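Local coordinates for Myo-inositol-1-phosphate synthase-related protein (Thermotoga maritima MSB8, PDB 3CIN), which belongs to the myo-inositol-1-phosphate synthase family and binds nicotinamide-adenine-dinucleotide in a domain that is probably of the Rossmann type, at residues R105-E110 against G253-L258; T145-P150 against L258-D263; T170-Y175 against N193-F198. All blocks are in the same frame, centred on the assembly; numbering follows the deposited sequence.

All three contacts supply residues that touch the bound NAD. Contacts 1 and 2 share Leu258 and have centres about 12 Å apart; Asp256 OD2 of contact 1 lies 2.7 Å from Thr145 OG1 of contact 2, a probable hydrogen bond beside the nicotinamide-side ribose. Contact 3, with its centre about 11 Å from that of contact 2, is joined to it by Glu146, whose OE1 lies 2.6 Å from Thr197 OG1 in another probable hydrogen bond. Contacts 1 and 3 do not touch, their centres being about 17 Å apart; NAD spans them, with its adenine at Tyr175 and its diphosphate near Met255.

Contact 1: R105-E110 against G253-L258; sequences RNLPIE and GNMDFL. With NAD (nicotinamide-adenine-dinucleotide), chain F.
Leu107 and Leu258 mark the closest approach of the two backbones, their CA atoms 7.2 Å apart. Here the loop after strand 96-97 of the parallel sheet meets the loop after strand 242-252 of the mixed sheet, at the edge of the NAD pocket. Segment 105-110 bends in an inverse gamma turn centred on Pro108, with a weak bond from Ile109 N to Leu107 O. Residues 255-258 make a single 3-10 turn, in which Leu258 N donates to Met255 O. The contact is apolar and centres on Met255. Leu107 crosses this side chain obliquely: its CD2 branch sits 3.6 Å from Met255 CG and also meets Met255 O, while CD1 comes within 4.0 Å of Met255 CE. Met255 runs out extended, CG anti to the backbone N (chi1 177°), and then bends at chi3 (68°). The bend carries CE to 3.7 Å from Ile109 CD1. Pro108 touches the sulfur more loosely, CD to Met255 SD 4.3 Å. Leu258 adds its CB against Leu107 CD2. Asp256 leaves the turn away from 105-110; its OD2 accepts a weak bond of 3.3 Å from NAD O2D and is also hydrogen-bonded to Thr145, which takes the shorter bond from that hydroxyl. The turn thus presents an apolar side to 105-110 and a carboxylate to NAD, with the Met255 methyl in van der Waals contact with the diphosphate oxygen NAD O2A.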
loop_
_atom_site.group_PDB
_atom_site.type_symbol
_atom_site.label_atom_id
_atom_site.label_comp_id
_atom_site.label_asym_id
_atom_site.label_seq_id
_atom_site.Cartn_x
_atom_site.Cartn_y
_atom_site.Cartn_z
ATOM N N ARG A 105 -10.134 20.915 -28.269
ATOM C CA ARG A 105 -11.552 20.889 -28.605
ATOM C C ARG A 105 -12.453 20.454 -27.438
ATOM O O ARG A 105 -13.618 20.913 -27.307
ATOM C CB ARG A 105 -11.732 19.952 -29.801
ATOM C CG ARG A 105 -13.111 19.905 -30.409
ATOM C CD ARG A 105 -13.144 18.941 -31.622
ATOM N NE ARG A 105 -12.304 19.212 -32.819
ATOM C CZ ARG A 105 -11.799 20.376 -33.253
ATOM N NH1 ARG A 105 -11.957 21.540 -32.619
ATOM N NH2 ARG A 105 -11.091 20.368 -34.383
ATOM N N ASN A 106 -11.923 19.579 -26.590
ATOM C CA ASN A 106 -12.632 19.069 -25.457
ATOM C C ASN A 106 -12.347 19.757 -24.119
ATOM O O ASN A 106 -12.870 19.305 -23.089
ATOM C CB ASN A 106 -12.348 17.584 -25.305
ATOM C CG ASN A 106 -12.724 16.794 -26.539
ATOM O OD1 ASN A 106 -12.004 15.882 -26.953
ATOM N ND2 ASN A 106 -13.864 17.132 -27.136
ATOM N N LEU A 107 -11.555 20.827 -24.140
ATOM C CA LEU A 107 -11.166 21.567 -22.951
ATOM C C LEU A 107 -11.728 22.966 -22.926
ATOM O O LEU A 107 -11.992 23.558 -23.972
ATOM C CB LEU A 107 -9.653 21.677 -22.885
ATOM C CG LEU A 107 -8.925 20.325 -22.821
ATOM C CD1 LEU A 107 -7.452 20.578 -22.963
ATOM C CD2 LEU A 107 -9.225 19.616 -21.532
ATOM N N PRO A 108 -11.862 23.539 -21.722
ATOM C CA PRO A 108 -12.394 24.878 -21.572
ATOM C C PRO A 108 -11.354 25.943 -21.887
ATOM O O PRO A 108 -10.993 26.739 -21.020
ATOM C CB PRO A 108 -12.806 24.914 -20.101
ATOM C CG PRO A 108 -11.902 24.043 -19.424
ATOM C CD PRO A 108 -11.541 22.936 -20.424
ATOM N N ILE A 109 -10.866 25.910 -23.126
ATOM C CA ILE A 109 -9.846 26.813 -23.625
ATOM C C ILE A 109 -10.412 27.443 -24.881
ATOM O O ILE A 109 -10.920 26.735 -25.755
ATOM C CB ILE A 109 -8.553 26.048 -24.014
ATOM C CG1 ILE A 109 -7.866 25.447 -22.758
ATOM C CG2 ILE A 109 -7.616 26.948 -24.802
ATOM C CD1 ILE A 109 -6.783 24.444 -23.036
ATOM N N GLU A 110 -10.311 28.769 -24.979
ATOM C CA GLU A 110 -10.660 29.495 -26.174
ATOM C C GLU A 110 -9.455 29.457 -27.110
ATOM O O GLU A 110 -8.429 30.099 -26.844
ATOM C CB GLU A 110 -11.018 30.941 -25.785
ATOM C CG GLU A 110 -11.747 31.678 -26.830
ATOM C CD GLU A 110 -11.921 33.141 -26.483
ATOM O OE1 GLU A 110 -11.806 33.496 -25.277
ATOM O OE2 GLU A 110 -12.185 33.932 -27.418
ATOM N N GLY A 253 -4.992 15.412 -11.247
ATOM C CA GLY A 253 -5.881 16.556 -11.333
ATOM C C GLY A 253 -5.562 17.551 -12.427
ATOM O O GLY A 253 -6.115 18.680 -12.409
ATOM N N ASN A 254 -4.720 17.155 -13.359
ATOM C CA ASN A 254 -4.387 18.005 -14.511
ATOM C C ASN A 254 -5.447 17.938 -15.622
ATOM O O ASN A 254 -5.985 16.870 -15.991
ATOM C CB ASN A 254 -2.987 17.630 -15.007
ATOM C CG ASN A 254 -1.843 18.064 -14.021
ATOM O OD1 ASN A 254 -2.030 18.961 -13.161
ATOM N ND2 ASN A 254 -0.650 17.428 -14.159
ATOM N N MET A 255 -5.778 19.121 -16.151
ATOM C CA MET A 255 -6.822 19.280 -17.154
ATOM C C MET A 255 -6.532 18.401 -18.393
ATOM O O MET A 255 -7.457 17.890 -19.044
ATOM C CB MET A 255 -6.855 20.781 -17.515
ATOM C CG MET A 255 -7.812 21.265 -18.604
ATOM S SD MET A 255 -7.396 22.965 -19.179
ATOM C CE MET A 255 -5.807 22.635 -19.998
ATOM N N ASP A 256 -5.257 18.182 -18.669
ATOM C CA ASP A 256 -4.840 17.398 -19.825
ATOM C C ASP A 256 -5.424 16.004 -19.840
ATOM O O ASP A 256 -5.561 15.391 -20.903
ATOM C CB ASP A 256 -3.337 17.261 -19.848
ATOM C CG ASP A 256 -2.809 16.468 -21.101
ATOM O OD1 ASP A 256 -2.861 16.971 -22.211
ATOM O OD2 ASP A 256 -2.366 15.326 -20.995
ATOM N N PHE A 257 -5.699 15.473 -18.666
ATOM C CA PHE A 257 -6.331 14.134 -18.560
ATOM C C PHE A 257 -7.767 14.037 -19.099
ATOM O O PHE A 257 -8.295 12.922 -19.270
ATOM C CB PHE A 257 -6.282 13.609 -17.131
ATOM C CG PHE A 257 -4.864 13.611 -16.529
ATOM C CD1 PHE A 257 -3.739 13.314 -17.304
ATOM C CD2 PHE A 257 -4.693 13.873 -15.175
ATOM C CE1 PHE A 257 -2.474 13.363 -16.745
ATOM C CE2 PHE A 257 -3.421 13.905 -14.625
ATOM C CZ PHE A 257 -2.341 13.674 -15.394
ATOM N N LEU A 258 -8.374 15.181 -19.377
ATOM C CA LEU A 258 -9.688 15.212 -19.979
ATOM C C LEU A 258 -9.647 15.574 -21.482
ATOM O O LEU A 258 -10.696 15.750 -22.106
ATOM C CB LEU A 258 -10.533 16.243 -19.271
ATOM C CG LEU A 258 -10.740 16.027 -17.774
ATOM C CD1 LEU A 258 -11.313 17.295 -17.138
ATOM C CD2 LEU A 258 -11.594 14.801 -17.539
HETATM P PA NAD F . -1.056 21.109 -19.895
HETATM O O1A NAD F . -0.841 21.766 -18.558
HETATM O O2A NAD F . -2.503 21.089 -20.281
HETATM O O5B NAD F . -0.302 22.012 -20.933
HETATM C C5B NAD F . -0.508 21.839 -22.334
HETATM C C4B NAD F . -0.326 23.199 -22.985
HETATM O O4B NAD F . -0.292 23.033 -24.393
HETATM C C3B NAD F . -1.428 24.208 -22.685
HETATM O O3B NAD F . -0.889 25.486 -22.391
HETATM C C2B NAD F . -2.229 24.257 -23.980
HETATM O O2B NAD F . -2.988 25.429 -24.099
HETATM C C1B NAD F . -1.121 24.061 -24.990
HETATM N N9A NAD F . -1.547 23.581 -26.307
HETATM C C8A NAD F . -2.531 22.620 -26.519
HETATM N N7A NAD F . -2.529 22.350 -27.869
HETATM C C5A NAD F . -1.578 23.145 -28.460
HETATM C C6A NAD F . -1.218 23.353 -29.794
HETATM N N6A NAD F . -1.766 22.639 -30.828
HETATM N N1A NAD F . -0.169 24.217 -30.037
HETATM C C2A NAD F . 0.432 24.903 -28.997
HETATM N N3A NAD F . 0.034 24.770 -27.683
HETATM C C4A NAD F . -0.968 23.897 -27.452
HETATM O O3 NAD F . -0.425 19.666 -19.924
HETATM P PN NAD F . 0.931 19.235 -19.244
HETATM O O1N NAD F . 0.601 18.533 -17.969
HETATM O O2N NAD F . 1.937 20.334 -19.325
HETATM O O5D NAD F . 1.392 18.065 -20.222
HETATM C C5D NAD F . 1.915 18.370 -21.494
HETATM C C4D NAD F . 2.050 17.118 -22.353
HETATM O O4D NAD F . 3.048 16.305 -21.797
HETATM C C3D NAD F . 0.797 16.270 -22.498
HETATM O O3D NAD F . 0.726 15.724 -23.841
HETATM C C2D NAD F . 1.090 15.125 -21.542
HETATM O O2D NAD F . 0.427 13.918 -21.929
HETATM C C1D NAD F . 2.582 14.983 -21.748
HETATM N N1N NAD F . 3.242 14.272 -20.655
HETATM C C2N NAD F . 3.187 14.761 -19.414
HETATM C C3N NAD F . 3.891 14.011 -18.434
HETATM C C7N NAD F . 4.073 14.636 -17.127
HETATM O O7N NAD F . 3.445 15.836 -16.942
HETATM N N7N NAD F . 4.828 14.035 -16.194
HETATM C C4N NAD F . 4.569 12.845 -18.731
HETATM C C5N NAD F . 4.592 12.366 -20.009
HETATM C C6N NAD F . 3.922 13.126 -20.979
#

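Contact 2: T145-P150 against L258-D263; sequences TEAFVP and LALTDD. With NAD (nicotinamide-adenine-dinucleotide), chain F.
Leu260 fits its forked end against the backbone of Thr145, Glu146 and Ala147, and this van der Waals packing makes up most of the contact. CD2 lies over the Glu146-Ala147 peptide and beside Thr145 O, 3.5 Å from Thr145 O and equally far from Ala147 N; CD1 reaches the next carbonyl, with Glu146 O 4.0 Å away. CG lies beside the backbone N of Leu260 (chi1 -66°), from where both methyls spread across the loop. Side-chain pairs are looser, Ala147 CB to Leu260 CD2 at 4.3 Å. Ala259 packs from the neighbouring position, its CB 3.7 Å from Thr145 O.

The polar groups find their partners in NAD and in residues beyond the two segments. Thr145 OG1 receives a 2.7 Å hydrogen bond from NAD O2D, a hydroxyl of the nicotinamide ribose; with Asp256 as its other partner, Thr145 OG1 is held between NAD and the carboxylate. Its position beside the backbone N (chi1 -50°) turns OG1 to the ribose. The Glu146 side chain leaves the backbone away from 258-263, and its carboxylate is hydrogen-bonded to Thr197, Thr170 and Thr172.

Segment 145-150 belongs to the loop that follows strand 138-141 of the parallel sheet and leads to helix 154-162. Facing it, 258-263 enters helix 262-272: Thr261 is the N-cap, its OG1 bonded to Gly264 N. The same helix packs further along the loop, Phe271 and Thr272 touching the Phe148 ring and Ser268 OG bonding Phe148 O, while Asp262 at its start packs on Asp262 of a second subunit.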
loop_
_atom_site.group_PDB
_atom_site.type_symbol
_atom_site.label_atom_id
_atom_site.label_comp_id
_atom_site.label_asym_id
_atom_site.label_seq_id
_atom_site.Cartn_x
_atom_site.Cartn_y
_atom_site.Cartn_z
ATOM N N THR A 145 -2.236 16.271 -24.987
ATOM C CA THR A 145 -2.376 14.935 -25.587
ATOM C C THR A 145 -3.425 14.887 -26.700
ATOM O O THR A 145 -4.480 15.497 -26.592
ATOM C CB THR A 145 -2.779 13.918 -24.465
ATOM O OG1 THR A 145 -1.911 14.043 -23.332
ATOM C CG2 THR A 145 -2.727 12.515 -24.932
ATOM N N GLU A 146 -3.156 14.071 -27.747
ATOM C CA GLU A 146 -3.841 14.096 -29.044
ATOM C C GLU A 146 -4.345 12.732 -29.454
ATOM O O GLU A 146 -3.705 11.717 -29.156
ATOM C CB GLU A 146 -2.926 14.517 -30.184
ATOM C CG GLU A 146 -2.226 15.840 -29.951
ATOM C CD GLU A 146 -1.072 16.082 -30.876
ATOM O OE1 GLU A 146 -0.552 15.121 -31.470
ATOM O OE2 GLU A 146 -0.664 17.249 -30.963
ATOM N N ALA A 147 -5.531 12.713 -30.061
ATOM C CA ALA A 147 -6.033 11.487 -30.709
ATOM C C ALA A 147 -5.369 11.432 -32.105
ATOM O O ALA A 147 -5.846 12.066 -33.037
ATOM C CB ALA A 147 -7.533 11.542 -30.839
ATOM N N PHE A 148 -4.270 10.692 -32.243
ATOM C CA PHE A 148 -3.456 10.702 -33.469
ATOM C C PHE A 148 -3.564 9.347 -34.137
ATOM O O PHE A 148 -3.943 8.338 -33.496
ATOM C CB PHE A 148 -1.996 10.998 -33.160
ATOM C CG PHE A 148 -1.300 9.890 -32.398
ATOM C CD1 PHE A 148 -1.473 9.756 -31.047
ATOM C CD2 PHE A 148 -0.528 8.928 -33.060
ATOM C CE1 PHE A 148 -0.906 8.696 -30.354
ATOM C CE2 PHE A 148 0.044 7.888 -32.370
ATOM C CZ PHE A 148 -0.123 7.771 -31.044
ATOM N N VAL A 149 -3.210 9.337 -35.410
ATOM C CA VAL A 149 -2.993 8.110 -36.161
ATOM C C VAL A 149 -1.705 8.316 -36.969
ATOM O O VAL A 149 -1.611 9.272 -37.722
ATOM C CB VAL A 149 -4.145 7.859 -37.145
ATOM C CG1 VAL A 149 -3.799 6.696 -38.122
ATOM C CG2 VAL A 149 -5.466 7.628 -36.381
ATOM N N PRO A 150 -0.711 7.459 -36.782
ATOM C CA PRO A 150 0.520 7.642 -37.542
ATOM C C PRO A 150 0.350 7.377 -39.046
ATOM O O PRO A 150 -0.642 6.772 -39.523
ATOM C CB PRO A 150 1.484 6.595 -36.928
ATOM C CG PRO A 150 0.606 5.513 -36.530
ATOM C CD PRO A 150 -0.684 6.226 -35.987
ATOM N N LEU A 258 -8.374 15.181 -19.377
ATOM C CA LEU A 258 -9.688 15.212 -19.979
ATOM C C LEU A 258 -9.647 15.574 -21.482
ATOM O O LEU A 258 -10.696 15.750 -22.106
ATOM C CB LEU A 258 -10.533 16.243 -19.271
ATOM C CG LEU A 258 -10.740 16.027 -17.774
ATOM C CD1 LEU A 258 -11.313 17.295 -17.138
ATOM C CD2 LEU A 258 -11.594 14.801 -17.539
ATOM N N ALA A 259 -8.454 15.647 -22.048
ATOM C CA ALA A 259 -8.268 16.136 -23.417
ATOM C C ALA A 259 -8.960 15.296 -24.488
ATOM O O ALA A 259 -9.464 15.859 -25.453
ATOM C CB ALA A 259 -6.760 16.322 -23.736
ATOM N N LEU A 260 -9.064 13.983 -24.285
ATOM C CA LEU A 260 -9.509 13.091 -25.331
ATOM C C LEU A 260 -10.941 12.616 -24.982
ATOM O O LEU A 260 -11.245 12.312 -23.819
ATOM C CB LEU A 260 -8.578 11.844 -25.459
ATOM C CG LEU A 260 -7.128 12.025 -25.926
ATOM C CD1 LEU A 260 -6.522 10.708 -26.528
ATOM C CD2 LEU A 260 -7.031 13.121 -26.871
ATOM N N THR A 261 -11.801 12.568 -25.984
ATOM C CA THR A 261 -13.102 11.943 -25.822
ATOM C C THR A 261 -12.921 10.429 -25.732
ATOM O O THR A 261 -11.848 9.921 -26.008
ATOM C CB THR A 261 -13.998 12.263 -26.992
ATOM O OG1 THR A 261 -13.304 11.930 -28.201
ATOM C CG2 THR A 261 -14.355 13.760 -27.011
ATOM N N ASP A 262 -13.961 9.705 -25.333
ATOM C CA ASP A 262 -13.917 8.245 -25.425
ATOM C C ASP A 262 -13.635 7.794 -26.876
ATOM O O ASP A 262 -12.834 6.886 -27.104
ATOM C CB ASP A 262 -15.216 7.612 -24.870
ATOM C CG ASP A 262 -15.148 7.367 -23.347
ATOM O OD1 ASP A 262 -14.211 7.884 -22.676
ATOM O OD2 ASP A 262 -16.021 6.642 -22.816
ATOM N N ASP A 263 -14.247 8.471 -27.841
ATOM C CA ASP A 263 -13.998 8.199 -29.256
ATOM C C ASP A 263 -12.525 8.422 -29.669
ATOM O O ASP A 263 -11.918 7.568 -30.328
ATOM C CB ASP A 263 -14.921 9.063 -30.133
ATOM C CG ASP A 263 -16.341 8.455 -30.315
ATOM O OD1 ASP A 263 -16.730 7.501 -29.590
ATOM O OD2 ASP A 263 -17.072 8.947 -31.204
HETATM P PA NAD F . -1.056 21.109 -19.895
HETATM O O1A NAD F . -0.841 21.766 -18.558
HETATM O O2A NAD F . -2.503 21.089 -20.281
HETATM O O5B NAD F . -0.302 22.012 -20.933
HETATM C C5B NAD F . -0.508 21.839 -22.334
HETATM C C4B NAD F . -0.326 23.199 -22.985
HETATM O O4B NAD F . -0.292 23.033 -24.393
HETATM C C3B NAD F . -1.428 24.208 -22.685
HETATM O O3B NAD F . -0.889 25.486 -22.391
HETATM C C2B NAD F . -2.229 24.257 -23.980
HETATM O O2B NAD F . -2.988 25.429 -24.099
HETATM C C1B NAD F . -1.121 24.061 -24.990
HETATM N N9A NAD F . -1.547 23.581 -26.307
HETATM C C8A NAD F . -2.531 22.620 -26.519
HETATM N N7A NAD F . -2.529 22.350 -27.869
HETATM C C5A NAD F . -1.578 23.145 -28.460
HETATM C C6A NAD F . -1.218 23.353 -29.794
HETATM N N6A NAD F . -1.766 22.639 -30.828
HETATM N N1A NAD F . -0.169 24.217 -30.037
HETATM C C2A NAD F . 0.432 24.903 -28.997
HETATM N N3A NAD F . 0.034 24.770 -27.683
HETATM C C4A NAD F . -0.968 23.897 -27.452
HETATM O O3 NAD F . -0.425 19.666 -19.924
HETATM P PN NAD F . 0.931 19.235 -19.244
HETATM O O1N NAD F . 0.601 18.533 -17.969
HETATM O O2N NAD F . 1.937 20.334 -19.325
HETATM O O5D NAD F . 1.392 18.065 -20.222
HETATM C C5D NAD F . 1.915 18.370 -21.494
HETATM C C4D NAD F . 2.050 17.118 -22.353
HETATM O O4D NAD F . 3.048 16.305 -21.797
HETATM C C3D NAD F . 0.797 16.270 -22.498
HETATM O O3D NAD F . 0.726 15.724 -23.841
HETATM C C2D NAD F . 1.090 15.125 -21.542
HETATM O O2D NAD F . 0.427 13.918 -21.929
HETATM C C1D NAD F . 2.582 14.983 -21.748
HETATM N N1N NAD F . 3.242 14.272 -20.655
HETATM C C2N NAD F . 3.187 14.761 -19.414
HETATM C C3N NAD F . 3.891 14.011 -18.434
HETATM C C7N NAD F . 4.073 14.636 -17.127
HETATM O O7N NAD F . 3.445 15.836 -16.942
HETATM N N7N NAD F . 4.828 14.035 -16.194
HETATM C C4N NAD F . 4.569 12.845 -18.731
HETATM C C5N NAD F . 4.592 12.366 -20.009
HETATM C C6N NAD F . 3.922 13.126 -20.979
#

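Contact 3: T170-Y175 against N193-F198; sequences TATQVY and NVIPTF. With NAD (nicotinamide-adenine-dinucleotide), chain F.
Thr172, in the first turn of helix 171-186, and Thr197, in the loop that follows strand 189-193, are the nearest pair across the contact, CA to CA 7.2 Å. The helix leads into that strand of the parallel sheet, so its start packs on the loop at the strand's end, in a domain probably of Rossmann type. The threonine methyls meet tip to tip, Thr172 CG2 to Thr197 CG2 at 4.1 Å. The same Thr197 methyl also lies against Thr170 OG1 and, from across, against CG of Gln173. Thr172 OG1 slides past Ile195 and touches its CD1 at 3.3 Å, a tight fit. Ile195 holds CG1 between its backbone N and carbonyl carbon (chi1 87°), which sends CD1 to the helix and leaves CG2 3.2 Å from NAD O3D of the nicotinamide ribose. Each segment is braced from within. Thr170 and Gln173 form a capping box at the helix start: Thr170 N donates to Gln173 OE1 over 2.9 Å, with an N-H...O angle of 157° and the donor somewhat off the carbonyl plane, and Gln173 N returns a weak bond to Thr170 OG1. Across the loop, Asn193 binds Thr197 O and accepts from Ile195 N, both bonds weak; Asn141 and Asp219 hold its amide further. One water bridges the two segments, accepting from Gln173 NE2 (2.9 Å) and donating to Phe198 O. Tyr175 OH donates a short bond of 2.6 Å to NAD N1A, which lies in the plane of the phenol ring at its edge. With the methyls packed together, the helix start and the loop after strand 189-193 are joined through Glu146, the shared partner of the three threonine hydroxyls; the helix reaches the adenine through Tyr175, the loop the nicotinamide ribose through Ile195.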
loop_
_atom_site.group_PDB
_atom_site.type_symbol
_atom_site.label_atom_id
_atom_site.label_comp_id
_atom_site.label_asym_id
_atom_site.label_seq_id
_atom_site.Cartn_x
_atom_site.Cartn_y
_atom_site.Cartn_z
ATOM N N THR A 170 -2.700 15.899 -36.513
ATOM C CA THR A 170 -2.675 16.547 -35.212
ATOM C C THR A 170 -1.643 17.680 -35.214
ATOM O O THR A 170 -0.761 17.772 -36.074
ATOM C CB THR A 170 -2.309 15.575 -34.099
ATOM O OG1 THR A 170 -0.934 15.194 -34.216
ATOM C CG2 THR A 170 -3.273 14.368 -34.127
ATOM N N ALA A 171 -1.708 18.509 -34.181
ATOM C CA ALA A 171 -0.785 19.647 -34.085
ATOM C C ALA A 171 0.662 19.190 -34.032
ATOM O O ALA A 171 1.515 19.760 -34.691
ATOM C CB ALA A 171 -1.118 20.523 -32.868
ATOM N N THR A 172 0.972 18.214 -33.203
ATOM C CA THR A 172 2.339 17.696 -33.082
ATOM C C THR A 172 2.846 17.196 -34.428
ATOM O O THR A 172 4.029 17.426 -34.772
ATOM C CB THR A 172 2.392 16.540 -32.049
ATOM O OG1 THR A 172 2.033 17.048 -30.748
ATOM C CG2 THR A 172 3.755 15.876 -32.047
ATOM N N GLN A 173 1.973 16.561 -35.239
ATOM C CA GLN A 173 2.400 16.111 -36.571
ATOM C C GLN A 173 2.765 17.306 -37.456
ATOM O O GLN A 173 3.725 17.276 -38.167
ATOM C CB GLN A 173 1.345 15.241 -37.196
ATOM C CG GLN A 173 1.194 13.913 -36.452
ATOM C CD GLN A 173 -0.001 13.083 -36.969
ATOM O OE1 GLN A 173 -1.054 13.639 -37.310
ATOM N NE2 GLN A 173 0.144 11.742 -36.987
ATOM N N VAL A 174 1.972 18.370 -37.398
ATOM C CA VAL A 174 2.243 19.576 -38.170
ATOM C C VAL A 174 3.505 20.256 -37.649
ATOM O O VAL A 174 4.380 20.700 -38.460
ATOM C CB VAL A 174 1.041 20.527 -38.114
ATOM C CG1 VAL A 174 1.383 21.860 -38.831
ATOM C CG2 VAL A 174 -0.215 19.878 -38.770
ATOM N N TYR A 175 3.646 20.355 -36.331
ATOM C CA TYR A 175 4.867 20.957 -35.762
ATOM C C TYR A 175 6.180 20.215 -36.101
ATOM O O TYR A 175 7.177 20.872 -36.420
ATOM C CB TYR A 175 4.758 21.114 -34.274
ATOM C CG TYR A 175 3.777 22.119 -33.761
ATOM C CD1 TYR A 175 3.698 23.421 -34.268
ATOM C CD2 TYR A 175 2.941 21.803 -32.684
ATOM C CE1 TYR A 175 2.846 24.345 -33.720
ATOM C CE2 TYR A 175 2.090 22.741 -32.135
ATOM C CZ TYR A 175 2.033 24.017 -32.672
ATOM O OH TYR A 175 1.128 24.936 -32.153
ATOM N N ASN A 193 10.041 15.211 -28.495
ATOM C CA ASN A 193 8.641 14.927 -28.350
ATOM C C ASN A 193 8.380 14.134 -27.108
ATOM O O ASN A 193 8.628 12.953 -27.081
ATOM C CB ASN A 193 8.140 14.092 -29.541
ATOM C CG ASN A 193 6.663 13.825 -29.451
ATOM O OD1 ASN A 193 5.946 14.663 -28.955
ATOM N ND2 ASN A 193 6.233 12.640 -29.822
ATOM N N VAL A 194 7.894 14.810 -26.096
ATOM C CA VAL A 194 7.629 14.129 -24.833
ATOM C C VAL A 194 6.180 13.758 -24.634
ATOM O O VAL A 194 5.846 13.332 -23.549
ATOM C CB VAL A 194 8.230 14.871 -23.613
ATOM C CG1 VAL A 194 9.774 14.741 -23.667
ATOM C CG2 VAL A 194 7.771 16.296 -23.543
ATOM N N ILE A 195 5.344 13.861 -25.669
ATOM C CA ILE A 195 3.937 13.418 -25.619
ATOM C C ILE A 195 3.755 12.112 -26.413
ATOM O O ILE A 195 4.703 11.655 -27.068
ATOM C CB ILE A 195 2.951 14.580 -26.016
ATOM C CG1 ILE A 195 2.730 14.660 -27.528
ATOM C CG2 ILE A 195 3.461 15.922 -25.473
ATOM C CD1 ILE A 195 1.480 15.509 -27.938
ATOM N N PRO A 196 2.590 11.443 -26.246
ATOM C CA PRO A 196 2.407 10.115 -26.824
ATOM C C PRO A 196 2.424 9.987 -28.334
ATOM O O PRO A 196 2.752 8.927 -28.868
ATOM C CB PRO A 196 1.090 9.625 -26.206
ATOM C CG PRO A 196 0.869 10.434 -25.010
ATOM C CD PRO A 196 1.487 11.781 -25.329
ATOM N N THR A 197 2.055 11.048 -29.039
ATOM C CA THR A 197 1.920 10.984 -30.479
ATOM C C THR A 197 3.181 10.472 -31.114
ATOM O O THR A 197 4.287 10.912 -30.792
ATOM C CB THR A 197 1.633 12.392 -31.027
ATOM O OG1 THR A 197 0.378 12.845 -30.492
ATOM C CG2 THR A 197 1.673 12.436 -32.576
ATOM N N PHE A 198 3.043 9.480 -31.990
ATOM C CA PHE A 198 4.209 8.919 -32.656
ATOM C C PHE A 198 4.897 9.954 -33.580
ATOM O O PHE A 198 4.291 10.496 -34.514
ATOM C CB PHE A 198 3.842 7.742 -33.548
ATOM C CG PHE A 198 3.496 6.458 -32.830
ATOM C CD1 PHE A 198 3.276 6.359 -31.472
ATOM C CD2 PHE A 198 3.365 5.300 -33.589
ATOM C CE1 PHE A 198 2.957 5.135 -30.918
ATOM C CE2 PHE A 198 3.036 4.125 -33.026
ATOM C CZ PHE A 198 2.831 4.037 -31.718
HETATM P PA NAD F . -1.056 21.109 -19.895
HETATM O O1A NAD F . -0.841 21.766 -18.558
HETATM O O2A NAD F . -2.503 21.089 -20.281
HETATM O O5B NAD F . -0.302 22.012 -20.933
HETATM C C5B NAD F . -0.508 21.839 -22.334
HETATM C C4B NAD F . -0.326 23.199 -22.985
HETATM O O4B NAD F . -0.292 23.033 -24.393
HETATM C C3B NAD F . -1.428 24.208 -22.685
HETATM O O3B NAD F . -0.889 25.486 -22.391
HETATM C C2B NAD F . -2.229 24.257 -23.980
HETATM O O2B NAD F . -2.988 25.429 -24.099
HETATM C C1B NAD F . -1.121 24.061 -24.990
HETATM N N9A NAD F . -1.547 23.581 -26.307
HETATM C C8A NAD F . -2.531 22.620 -26.519
HETATM N N7A NAD F . -2.529 22.350 -27.869
HETATM C C5A NAD F . -1.578 23.145 -28.460
HETATM C C6A NAD F . -1.218 23.353 -29.794
HETATM N N6A NAD F . -1.766 22.639 -30.828
HETATM N N1A NAD F . -0.169 24.217 -30.037
HETATM C C2A NAD F . 0.432 24.903 -28.997
HETATM N N3A NAD F . 0.034 24.770 -27.683
HETATM C C4A NAD F . -0.968 23.897 -27.452
HETATM O O3 NAD F . -0.425 19.666 -19.924
HETATM P PN NAD F . 0.931 19.235 -19.244
HETATM O O1N NAD F . 0.601 18.533 -17.969
HETATM O O2N NAD F . 1.937 20.334 -19.325
HETATM O O5D NAD F . 1.392 18.065 -20.222
HETATM C C5D NAD F . 1.915 18.370 -21.494
HETATM C C4D NAD F . 2.050 17.118 -22.353
HETATM O O4D NAD F . 3.048 16.305 -21.797
HETATM C C3D NAD F . 0.797 16.270 -22.498
HETATM O O3D NAD F . 0.726 15.724 -23.841
HETATM C C2D NAD F . 1.090 15.125 -21.542
HETATM O O2D NAD F . 0.427 13.918 -21.929
HETATM C C1D NAD F . 2.582 14.983 -21.748
HETATM N N1N NAD F . 3.242 14.272 -20.655
HETATM C C2N NAD F . 3.187 14.761 -19.414
HETATM C C3N NAD F . 3.891 14.011 -18.434
HETATM C C7N NAD F . 4.073 14.636 -17.127
HETATM O O7N NAD F . 3.445 15.836 -16.942
HETATM N N7N NAD F . 4.828 14.035 -16.194
HETATM C C4N NAD F . 4.569 12.845 -18.731
HETATM C C5N NAD F . 4.592 12.366 -20.009
HETATM C C6N NAD F . 3.922 13.126 -20.979
HETATM O O HOH W 1 2.493 10.199 -36.466
#